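Local atomic coordinates of glycerol dehydratase (Clostridium butyricum, PDB entry 1R9D), a protein that probably acts as a glycyl-radical lyase that dehydrates glycerol without the help of coenzyme B12. Residues A682-V687 / R724-Q729. Sequence-based numbering, arbitrary orientation.
Sequences AACNSV and RSYFDQ
Tyr726 reaches from helix 712-728 against helix 680-687, and one side of its ring passes from Cys684 at its root to Val687 at its hydroxyl. CG stands anti to the backbone N (chi1 175°), a setting that carries the ring alongside Cys684 and on to Val687. At the root, CB lies 4.0 Å from Cys684 SG. Next along the ring, CD1 of Tyr726 packs on CB of Cys684 at 3.9 Å and comes within 3.5 Å of the carbonyl O of Cys684, which sits at the ring edge, near its plane. CE1 lies between that carbonyl O and CG1 of Val687, CZ also meets CG1, and the phenol OH ends 3.3 Å from that same methyl, which meets the ring obliquely. The sulfur of Cys684 is 5.0 Å from the ring centroid and 41° off the normal, an oblique sulfur-aromatic contact. The ring of Phe701 also meets that of Tyr726.

Toward the more exposed side the chemistry becomes polar. One water donates to OD1 of Asn685 at 2.9 Å and is hydrogen-bonded to OG of Ser725 at 2.7 Å, bridging the helices. Gln729, just past the helix end, keeps NE2 3.8 Å from OD1 of Asn685, too far to bond, with the amide planes steeply inclined (71°).

This is plain helix-helix packing within the glycine-radical family region, joining helix 680-687 to the C-terminal end of helix 712-728, shortly before strand 733-738. With no direct hydrogen bond between the segments, their association rests on apolar packing and a carbonyl O against the ring's C-H edge, supplemented by the oblique sulfur contact and, on the more exposed side, a single water bridge.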
# COMPACT_ATOMS: atom_id res chain seq x y z
N ALA A 682 -43.35 -7.75 31.98
CA ALA A 682 -43.06 -6.34 32.26
C ALA A 682 -41.64 -6.03 31.82
O ALA A 682 -41.37 -4.96 31.28
CB ALA A 682 -43.23 -6.05 33.75
N ALA A 683 -40.72 -6.96 32.07
CA ALA A 683 -39.33 -6.77 31.66
C ALA A 683 -39.26 -6.63 30.14
O ALA A 683 -38.60 -5.73 29.62
CB ALA A 683 -38.48 -7.95 32.13
N CYS A 684 -39.95 -7.52 29.43
CA CYS A 684 -39.96 -7.48 27.97
C CYS A 684 -40.51 -6.14 27.49
O CYS A 684 -39.98 -5.54 26.56
CB CYS A 684 -40.82 -8.61 27.39
SG CYS A 684 -40.05 -10.26 27.41
N ASN A 685 -41.59 -5.69 28.12
CA ASN A 685 -42.20 -4.42 27.74
C ASN A 685 -41.19 -3.28 27.87
O ASN A 685 -41.12 -2.40 27.01
CB ASN A 685 -43.45 -4.13 28.59
CG ASN A 685 -44.61 -5.06 28.27
OD1 ASN A 685 -44.61 -5.74 27.24
ND2 ASN A 685 -45.62 -5.08 29.13
N SER A 686 -40.41 -3.29 28.95
CA SER A 686 -39.41 -2.25 29.17
C SER A 686 -38.33 -2.27 28.09
O SER A 686 -37.99 -1.23 27.53
CB SER A 686 -38.72 -2.42 30.52
OG SER A 686 -39.54 -1.98 31.59
N VAL A 687 -37.78 -3.44 27.83
CA VAL A 687 -36.72 -3.55 26.83
C VAL A 687 -37.20 -3.17 25.43
O VAL A 687 -36.44 -2.60 24.64
CB VAL A 687 -36.14 -4.98 26.81
CG1 VAL A 687 -35.06 -5.11 25.74
CG2 VAL A 687 -35.56 -5.31 28.18
N ARG A 724 -43.45 -13.91 21.29
CA ARG A 724 -44.24 -13.19 20.31
C ARG A 724 -44.63 -11.79 20.76
O ARG A 724 -44.64 -10.86 19.96
CB ARG A 724 -45.49 -13.99 19.95
CG ARG A 724 -45.20 -15.17 19.04
CD ARG A 724 -46.42 -16.04 18.84
NE ARG A 724 -46.21 -17.04 17.79
CZ ARG A 724 -46.98 -18.11 17.63
NH1 ARG A 724 -48.00 -18.32 18.46
NH2 ARG A 724 -46.74 -18.97 16.65
N SER A 725 -44.94 -11.63 22.04
CA SER A 725 -45.32 -10.31 22.55
C SER A 725 -44.15 -9.34 22.50
O SER A 725 -44.32 -8.17 22.16
CB SER A 725 -45.84 -10.41 23.98
OG SER A 725 -46.12 -9.12 24.50
N TYR A 726 -42.96 -9.82 22.85
CA TYR A 726 -41.78 -8.97 22.83
C TYR A 726 -41.47 -8.56 21.39
O TYR A 726 -41.16 -7.40 21.11
CB TYR A 726 -40.59 -9.71 23.45
CG TYR A 726 -39.27 -8.96 23.37
CD1 TYR A 726 -39.13 -7.69 23.95
CD2 TYR A 726 -38.17 -9.51 22.71
CE1 TYR A 726 -37.92 -6.99 23.86
CE2 TYR A 726 -36.97 -8.83 22.62
CZ TYR A 726 -36.85 -7.57 23.19
OH TYR A 726 -35.66 -6.88 23.06
N PHE A 727 -41.56 -9.52 20.46
CA PHE A 727 -41.28 -9.23 19.06
C PHE A 727 -42.35 -8.34 18.43
O PHE A 727 -42.03 -7.52 17.58
CB PHE A 727 -41.11 -10.53 18.27
CG PHE A 727 -39.77 -11.20 18.47
CD1 PHE A 727 -38.83 -10.65 19.35
CD2 PHE A 727 -39.45 -12.37 17.80
CE1 PHE A 727 -37.58 -11.28 19.54
CE2 PHE A 727 -38.22 -13.00 17.99
CZ PHE A 727 -37.29 -12.45 18.86
N ASP A 728 -43.60 -8.49 18.85
CA ASP A 728 -44.66 -7.64 18.30
C ASP A 728 -44.42 -6.20 18.73
O ASP A 728 -44.81 -5.26 18.03
CB ASP A 728 -46.04 -8.10 18.79
CG ASP A 728 -46.46 -9.44 18.21
OD1 ASP A 728 -45.92 -9.85 17.15
OD2 ASP A 728 -47.35 -10.09 18.81
N GLN A 729 -43.77 -6.03 19.88
CA GLN A 729 -43.44 -4.72 20.44
C GLN A 729 -42.14 -4.17 19.85
O GLN A 729 -41.63 -3.15 20.29
CB GLN A 729 -43.30 -4.79 21.96
CG GLN A 729 -44.55 -5.21 22.72
CD GLN A 729 -45.46 -4.05 23.05
OE1 GLN A 729 -46.26 -3.61 22.22
NE2 GLN A 729 -45.35 -3.54 24.27
O HOH W 1 -43.89 -8.14 25.73